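Local atomic coordinates of chromosome partition protein Smc (Pyrococcus yayanosii, PDB entry 5XEI), a protein that probably drives chromosome condensation and partitioning as a homodimer, with ATP-hydrolysing head domains set at the ends of long coiled coils. Residues P156-I169 with E394-I406. Residues are numbered along the deposited sequence; the frame is centred on the assembly and turned at random.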
ATOM      1  N   PRO A 156      19.026 -15.130   9.834  1.00 68.66           N
ATOM      2  CA  PRO A 156      17.610 -15.504  10.000  1.00 67.12           C
ATOM      3  C   PRO A 156      16.693 -14.449   9.421  1.00 66.68           C
ATOM      4  O   PRO A 156      15.784 -14.774   8.641  1.00 63.79           O
ATOM      5  CB  PRO A 156      17.439 -15.632  11.521  1.00 59.05           C
ATOM      6  CG  PRO A 156      18.800 -15.672  12.073  1.00 66.41           C
ATOM      7  CD  PRO A 156      19.672 -14.891  11.132  1.00 64.04           C
ATOM      8  N   LEU A 157      16.933 -13.178   9.772  1.00 69.69           N
ATOM      9  CA  LEU A 157      16.148 -12.087   9.209  1.00 62.98           C
ATOM     10  C   LEU A 157      16.139 -12.132   7.691  1.00 62.31           C
ATOM     11  O   LEU A 157      15.125 -11.810   7.082  1.00 67.23           O
ATOM     12  CB  LEU A 157      16.656 -10.734   9.714  1.00 56.48           C
ATOM     13  CG  LEU A 157      15.682 -10.056  10.691  1.00 59.67           C
ATOM     14  CD1 LEU A 157      16.257  -8.820  11.382  1.00 52.39           C
ATOM     15  CD2 LEU A 157      14.388  -9.704   9.989  1.00 66.37           C
ATOM     16  N   GLU A 158      17.234 -12.563   7.057  1.00 65.42           N
ATOM     17  CA  GLU A 158      17.249 -12.668   5.593  1.00 65.87           C
ATOM     18  C   GLU A 158      16.440 -13.860   5.065  1.00 64.25           C
ATOM     19  O   GLU A 158      16.081 -13.884   3.879  1.00 53.32           O
ATOM     20  CB  GLU A 158      18.700 -12.758   5.103  1.00 68.73           C
ATOM     21  CG  GLU A 158      19.516 -11.454   5.213  1.00 75.46           C
ATOM     22  CD  GLU A 158      20.990 -11.625   4.804  1.00 81.81           C
ATOM     23  OE1 GLU A 158      21.824 -10.765   5.180  1.00 75.90           O
ATOM     24  OE2 GLU A 158      21.310 -12.629   4.125  1.00 85.98           O
ATOM     25  N   ARG A 159      16.149 -14.848   5.913  1.00 67.37           N
ATOM     26  CA  ARG A 159      15.469 -16.066   5.489  1.00 62.40           C
ATOM     27  C   ARG A 159      13.944 -15.926   5.469  1.00 62.11           C
ATOM     28  O   ARG A 159      13.283 -16.498   4.590  1.00 56.35           O
ATOM     29  CB  ARG A 159      15.898 -17.213   6.409  1.00 58.16           C
ATOM     30  CG  ARG A 159      15.842 -18.586   5.781  1.00 56.25           C
ATOM     31  CD  ARG A 159      16.655 -19.611   6.592  1.00 67.00           C
ATOM     32  NE  ARG A 159      18.100 -19.571   6.328  1.00 68.71           N
ATOM     33  CZ  ARG A 159      19.033 -19.202   7.205  1.00 65.08           C
ATOM     34  NH1 ARG A 159      20.309 -19.214   6.833  1.00 63.82           N
ATOM     35  NH2 ARG A 159      18.702 -18.833   8.447  1.00 61.65           N
ATOM     36  N   ARG A 160      13.374 -15.141   6.393  1.00 66.15           N
ATOM     37  CA  ARG A 160      11.920 -15.005   6.505  1.00 60.20           C
ATOM     38  C   ARG A 160      11.285 -14.531   5.211  1.00 57.80           C
ATOM     39  O   ARG A 160      10.252 -15.066   4.788  1.00 56.09           O
ATOM     40  CB  ARG A 160      11.570 -14.023   7.623  1.00 60.42           C
ATOM     41  CG  ARG A 160      10.070 -13.763   7.792  1.00 58.35           C
ATOM     42  CD  ARG A 160       9.821 -12.809   8.937  1.00 62.25           C
ATOM     43  NE  ARG A 160      10.341 -11.462   8.675  1.00 61.89           N
ATOM     44  CZ  ARG A 160      10.018 -10.722   7.617  1.00 65.59           C
ATOM     45  NH1 ARG A 160       9.145 -11.164   6.713  1.00 56.74           N
ATOM     46  NH2 ARG A 160      10.557  -9.518   7.454  1.00 74.72           N
ATOM     47  N   GLN A 161      11.875 -13.503   4.593  1.00 53.03           N
ATOM     48  CA  GLN A 161      11.266 -12.815   3.459  1.00 52.29           C
ATOM     49  C   GLN A 161      10.815 -13.766   2.365  1.00 54.06           C
ATOM     50  O   GLN A 161       9.795 -13.528   1.710  1.00 50.61           O
ATOM     51  CB  GLN A 161      12.254 -11.815   2.882  1.00 51.23           C
ATOM     52  CG  GLN A 161      12.573 -10.691   3.820  1.00 77.13           C
ATOM     53  CD  GLN A 161      13.260 -11.152   5.085  1.00 94.88           C
ATOM     54  OE1 GLN A 161      13.485 -12.352   5.277  1.00103.35           O
ATOM     55  NE2 GLN A 161      13.544 -10.210   5.989  1.00 82.30           N
ATOM     56  N   LEU A 162      11.563 -14.840   2.138  1.00 53.01           N
ATOM     57  CA  LEU A 162      11.112 -15.804   1.150  1.00 51.80           C
ATOM     58  C   LEU A 162       9.844 -16.511   1.610  1.00 44.77           C
ATOM     59  O   LEU A 162       8.971 -16.816   0.789  1.00 41.01           O
ATOM     60  CB  LEU A 162      12.219 -16.805   0.839  1.00 50.20           C
ATOM     61  CG  LEU A 162      11.733 -17.866  -0.138  1.00 47.95           C
ATOM     62  CD1 LEU A 162      12.800 -18.182  -1.110  1.00 57.02           C
ATOM     63  CD2 LEU A 162      11.370 -19.119   0.606  1.00 59.16           C
ATOM     64  N   ILE A 163       9.714 -16.785   2.908  1.00 47.08           N
ATOM     65  CA  ILE A 163       8.454 -17.347   3.399  1.00 49.39           C
ATOM     66  C   ILE A 163       7.294 -16.381   3.147  1.00 45.08           C
ATOM     67  O   ILE A 163       6.189 -16.817   2.788  1.00 41.63           O
ATOM     68  CB  ILE A 163       8.566 -17.749   4.885  1.00 44.53           C
ATOM     69  CG1 ILE A 163       9.707 -18.739   5.077  1.00 50.64           C
ATOM     70  CG2 ILE A 163       7.300 -18.453   5.349  1.00 42.94           C
ATOM     71  CD1 ILE A 163       9.544 -20.014   4.264  1.00 40.99           C
ATOM     72  N   ASP A 164       7.517 -15.061   3.310  1.00 41.17           N
ATOM     73  CA  ASP A 164       6.466 -14.087   2.985  1.00 43.51           C
ATOM     74  C   ASP A 164       5.969 -14.262   1.561  1.00 44.12           C
ATOM     75  O   ASP A 164       4.763 -14.405   1.314  1.00 45.74           O
ATOM     76  CB  ASP A 164       6.938 -12.635   3.155  1.00 48.77           C
ATOM     77  CG  ASP A 164       7.421 -12.316   4.566  1.00 57.55           C
ATOM     78  OD1 ASP A 164       6.965 -12.977   5.523  1.00 65.71           O
ATOM     79  OD2 ASP A 164       8.231 -11.369   4.729  1.00 59.03           O
ATOM     80  N   GLU A 165       6.898 -14.209   0.605  1.00 43.32           N
ATOM     81  CA  GLU A 165       6.574 -14.504  -0.785  1.00 42.95           C
ATOM     82  C   GLU A 165       5.748 -15.785  -0.923  1.00 44.80           C
ATOM     83  O   GLU A 165       4.648 -15.772  -1.490  1.00 42.19           O
ATOM     84  CB  GLU A 165       7.872 -14.590  -1.579  1.00 46.92           C
ATOM     85  CG  GLU A 165       8.598 -13.245  -1.680  1.00 60.50           C
ATOM     86  CD  GLU A 165       9.760 -13.268  -2.658  1.00 68.14           C
ATOM     87  OE1 GLU A 165      10.783 -12.593  -2.394  1.00 71.40           O
ATOM     88  OE2 GLU A 165       9.645 -13.979  -3.680  1.00 72.22           O
ATOM     89  N   ILE A 166       6.246 -16.900  -0.385  1.00 39.88           N
ATOM     90  CA  ILE A 166       5.583 -18.179  -0.612  1.00 44.71           C
ATOM     91  C   ILE A 166       4.166 -18.157  -0.044  1.00 43.75           C
ATOM     92  O   ILE A 166       3.214 -18.645  -0.666  1.00 40.11           O
ATOM     93  CB  ILE A 166       6.410 -19.334  -0.016  1.00 46.12           C
ATOM     94  CG1 ILE A 166       7.821 -19.387  -0.615  1.00 45.24           C
ATOM     95  CG2 ILE A 166       5.693 -20.642  -0.219  1.00 44.64           C
ATOM     96  CD1 ILE A 166       7.874 -19.145  -2.098  1.00 50.90           C
ATOM     97  N   SER A 167       4.013 -17.600   1.157  1.00 40.15           N
ATOM     98  CA  SER A 167       2.708 -17.589   1.796  1.00 44.02           C
ATOM     99  C   SER A 167       1.728 -16.699   1.056  1.00 46.51           C
ATOM    100  O   SER A 167       0.516 -16.922   1.154  1.00 48.05           O
ATOM    101  CB  SER A 167       2.833 -17.148   3.257  1.00 43.22           C
ATOM    102  OG  SER A 167       3.481 -15.900   3.370  1.00 50.49           O
ATOM    103  N   GLY A 168       2.222 -15.722   0.302  1.00 48.69           N
ATOM    104  CA  GLY A 168       1.351 -14.891  -0.500  1.00 50.16           C
ATOM    105  C   GLY A 168       0.634 -13.802   0.263  1.00 56.20           C
ATOM    106  O   GLY A 168      -0.456 -13.389  -0.143  1.00 60.17           O
ATOM    107  N   ILE A 169       1.223 -13.309   1.355  1.00 54.83           N
ATOM    108  CA  ILE A 169       0.610 -12.241   2.139  1.00 54.55           C
ATOM    109  C   ILE A 169       0.540 -10.902   1.412  1.00 53.24           C
ATOM    110  O   ILE A 169      -0.052  -9.954   1.941  1.00 56.48           O
ATOM    111  CB  ILE A 169       1.379 -12.037   3.457  1.00 51.49           C
ATOM    112  CG1 ILE A 169       2.858 -11.760   3.157  1.00 48.62           C
ATOM    113  CG2 ILE A 169       1.172 -13.226   4.385  1.00 48.02           C
ATOM    114  CD1 ILE A 169       3.685 -11.382   4.367  1.00 44.40           C
ATOM    115  N   GLU A 394      11.625 -16.392  15.140  1.00 60.61           N
ATOM    116  CA  GLU A 394      12.267 -15.579  16.164  1.00 60.43           C
ATOM    117  C   GLU A 394      11.239 -14.800  16.973  1.00 60.32           C
ATOM    118  O   GLU A 394      11.294 -14.783  18.205  1.00 58.17           O
ATOM    119  CB  GLU A 394      13.283 -14.636  15.520  1.00 61.59           C
ATOM    120  CG  GLU A 394      14.443 -15.388  14.867  1.00 66.33           C
ATOM    121  CD  GLU A 394      15.633 -14.497  14.548  1.00 72.25           C
ATOM    122  OE1 GLU A 394      15.442 -13.255  14.421  1.00 67.31           O
ATOM    123  OE2 GLU A 394      16.757 -15.051  14.427  1.00 69.37           O
ATOM    124  N   ASN A 395      10.293 -14.143  16.308  1.00 62.51           N
ATOM    125  CA  ASN A 395       9.288 -13.355  17.013  1.00 61.43           C
ATOM    126  C   ASN A 395       7.935 -14.008  16.794  1.00 59.45           C
ATOM    127  O   ASN A 395       7.218 -13.677  15.835  1.00 60.83           O
ATOM    128  CB  ASN A 395       9.282 -11.902  16.556  1.00 62.10           C
ATOM    129  CG  ASN A 395       8.546 -11.005  17.529  1.00 69.28           C
ATOM    130  OD1 ASN A 395       7.311 -11.011  17.603  1.00 67.64           O
ATOM    131  ND2 ASN A 395       9.306 -10.253  18.314  1.00 67.08           N
ATOM    132  N   PRO A 396       7.539 -14.930  17.668  1.00 60.87           N
ATOM    133  CA  PRO A 396       6.261 -15.631  17.471  1.00 58.06           C
ATOM    134  C   PRO A 396       5.067 -14.701  17.475  1.00 64.86           C
ATOM    135  O   PRO A 396       4.030 -15.040  16.892  1.00 63.42           O
ATOM    136  CB  PRO A 396       6.211 -16.607  18.649  1.00 51.56           C
ATOM    137  CG  PRO A 396       7.652 -16.723  19.114  1.00 57.34           C
ATOM    138  CD  PRO A 396       8.225 -15.359  18.894  1.00 59.62           C
ATOM    139  N   GLU A 397       5.182 -13.526  18.091  1.00 63.04           N
ATOM    140  CA  GLU A 397       4.024 -12.653  18.162  1.00 67.85           C
ATOM    141  C   GLU A 397       3.934 -11.712  16.968  1.00 68.82           C
ATOM    142  O   GLU A 397       2.852 -11.514  16.408  1.00 68.53           O
ATOM    143  CB  GLU A 397       4.054 -11.856  19.462  1.00 71.48           C
ATOM    144  CG  GLU A 397       2.763 -11.989  20.223  1.00 70.47           C
ATOM    145  CD  GLU A 397       2.776 -11.201  21.507  1.00 77.16           C
ATOM    146  OE1 GLU A 397       2.990  -9.968  21.460  1.00 71.88           O
ATOM    147  OE2 GLU A 397       2.558 -11.820  22.563  1.00 82.04           O
ATOM    148  N   ASP A 398       5.049 -11.100  16.574  1.00 68.14           N
ATOM    149  CA  ASP A 398       5.098 -10.265  15.379  1.00 66.05           C
ATOM    150  C   ASP A 398       6.106 -10.916  14.438  1.00 65.38           C
ATOM    151  O   ASP A 398       7.272 -10.502  14.376  1.00 65.89           O
ATOM    152  CB  ASP A 398       5.449  -8.815  15.707  1.00 68.48           C
ATOM    153  CG  ASP A 398       4.512  -8.205  16.760  1.00 83.69           C
ATOM    154  OD1 ASP A 398       3.985  -7.097  16.505  1.00 80.30           O
ATOM    155  OD2 ASP A 398       4.313  -8.820  17.838  1.00 84.54           O
ATOM    156  N   PRO A 399       5.682 -11.930  13.681  1.00 58.34           N
ATOM    157  CA  PRO A 399       6.653 -12.657  12.864  1.00 56.55           C
ATOM    158  C   PRO A 399       7.333 -11.768  11.862  1.00 55.45           C
ATOM    159  O   PRO A 399       8.488 -12.021  11.516  1.00 59.38           O
ATOM    160  CB  PRO A 399       5.804 -13.729  12.163  1.00 59.03           C
ATOM    161  CG  PRO A 399       4.416 -13.586  12.708  1.00 57.33           C
ATOM    162  CD  PRO A 399       4.307 -12.209  13.251  1.00 60.98           C
ATOM    163  N   PHE A 400       6.662 -10.718  11.398  1.00 58.67           N
ATOM    164  CA  PHE A 400       7.184  -9.919  10.297  1.00 61.11           C
ATOM    165  C   PHE A 400       8.294  -8.979  10.719  1.00 57.29           C
ATOM    166  O   PHE A 400       8.862  -8.298   9.864  1.00 57.11           O
ATOM    167  CB  PHE A 400       6.066  -9.118   9.647  1.00 54.49           C
ATOM    168  CG  PHE A 400       4.922  -9.953   9.214  1.00 51.36           C
ATOM    169  CD1 PHE A 400       5.019 -10.731   8.077  1.00 47.05           C
ATOM    170  CD2 PHE A 400       3.753  -9.972   9.953  1.00 46.18           C
ATOM    171  CE1 PHE A 400       3.968 -11.501   7.674  1.00 51.06           C
ATOM    172  CE2 PHE A 400       2.689 -10.745   9.565  1.00 47.73           C
ATOM    173  CZ  PHE A 400       2.790 -11.515   8.422  1.00 53.68           C
ATOM    174  N   SER A 401       8.610  -8.912  12.004  1.00 58.22           N
ATOM    175  CA  SER A 401       9.766  -8.154  12.452  1.00 60.14           C
ATOM    176  C   SER A 401      10.841  -9.065  13.016  1.00 58.79           C
ATOM    177  O   SER A 401      11.829  -8.585  13.573  1.00 67.18           O
ATOM    178  CB  SER A 401       9.344  -7.093  13.472  1.00 60.16           C
ATOM    179  OG  SER A 401       8.554  -7.660  14.495  1.00 72.46           O
ATOM    180  N   GLY A 402      10.682 -10.375  12.864  1.00 55.98           N
ATOM    181  CA  GLY A 402      11.672 -11.328  13.296  1.00 64.49           C
ATOM    182  C   GLY A 402      12.331 -12.039  12.125  1.00 59.78           C
ATOM    183  O   GLY A 402      11.947 -11.905  10.968  1.00 54.83           O
ATOM    184  N   GLY A 403      13.364 -12.795  12.455  1.00 54.35           N
ATOM    185  CA  GLY A 403      14.000 -13.657  11.506  1.00 54.45           C
ATOM    186  C   GLY A 403      13.425 -15.052  11.569  1.00 58.39           C
ATOM    187  O   GLY A 403      12.358 -15.299  12.142  1.00 61.26           O
ATOM    188  N   LEU A 404      14.170 -15.985  10.998  1.00 60.13           N
ATOM    189  CA  LEU A 404      13.739 -17.374  10.940  1.00 58.47           C
ATOM    190  C   LEU A 404      14.993 -18.230  10.818  1.00 58.26           C
ATOM    191  O   LEU A 404      15.715 -18.127   9.824  1.00 60.27           O
ATOM    192  CB  LEU A 404      12.795 -17.586   9.765  1.00 54.31           C
ATOM    193  CG  LEU A 404      12.540 -19.017   9.299  1.00 60.93           C
ATOM    194  CD1 LEU A 404      11.563 -19.701  10.243  1.00 56.27           C
ATOM    195  CD2 LEU A 404      12.025 -19.029   7.866  1.00 54.94           C
ATOM    196  N   GLU A 405      15.266 -19.051  11.821  1.00 53.99           N
ATOM    197  CA  GLU A 405      16.487 -19.828  11.812  1.00 55.69           C
ATOM    198  C   GLU A 405      16.180 -21.304  11.646  1.00 53.56           C
ATOM    199  O   GLU A 405      15.031 -21.740  11.750  1.00 51.15           O
ATOM    200  CB  GLU A 405      17.285 -19.603  13.090  1.00 61.56           C
ATOM    201  CG  GLU A 405      18.758 -19.892  12.894  1.00 64.64           C
ATOM    202  CD  GLU A 405      19.582 -19.065  13.826  1.00 80.91           C
ATOM    203  OE1 GLU A 405      19.013 -18.109  14.408  1.00 80.54           O
ATOM    204  OE2 GLU A 405      20.784 -19.359  13.975  1.00 87.97           O
ATOM    205  N   ILE A 406      17.246 -22.065  11.392  1.00 57.74           N
ATOM    206  CA  ILE A 406      17.195 -23.511  11.224  1.00 52.41           C
ATOM    207  C   ILE A 406      18.112 -24.177  12.237  1.00 55.96           C
ATOM    208  O   ILE A 406      19.194 -23.661  12.547  1.00 54.00           O
ATOM    209  CB  ILE A 406      17.617 -23.920   9.809  1.00 46.34           C
ATOM    210  CG1 ILE A 406      16.822 -23.150   8.783  1.00 50.68           C
ATOM    211  CG2 ILE A 406      17.380 -25.384   9.600  1.00 50.67           C
ATOM    212  CD1 ILE A 406      17.180 -23.548   7.380  1.00 48.16           C
TER
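At the neck of the SMC head, where the ABC-type ATPase domain passes into its coiled coil, helix 156-167 lies across strand 404-406, part of the middle strand of a three-stranded antiparallel sheet, and the loop that leads into it. The two short axes cross at 105° and approach to 6.3 Å. R160 carries much of the contact. CG sits anti to the backbone N (chi1 178°), and a bend at chi3 turns the guanidinium into the 399-402 turn. R160 NE donates to G402 O at 2.8 Å, with the oxygen at the edge of the group and in its plane. F400 O lies over one guanidinium face, but its angle to R160 NH2 is too poor for a hydrogen bond. A leucine in place of R160 would probably leave G402 O without this donor and the turn less firmly held to the helix. Nearer the helix start, P156 O takes a weak bond from L404 N. Backbone meets backbone here, with L157 CA 3.5 Å from G403 CA. A side chain on G403 would run into L157 N. R159 gives L404 O a weak bond from NH2 at 3.4 Å, also at the guanidinium edge, while its NH1 binds F151 O. The I163 and L404 side chains cross at about a right angle, with I163 CG1 3.6 Å from L404 CD2. At the far end I169 CD1 meets the F400 ring at CE1. F365 of helix 321-383 touches both I163 and F400. The whole lies away from the ATP site and joins N- and C-terminal halves, as expected of an SMC head built from both ends of the chain.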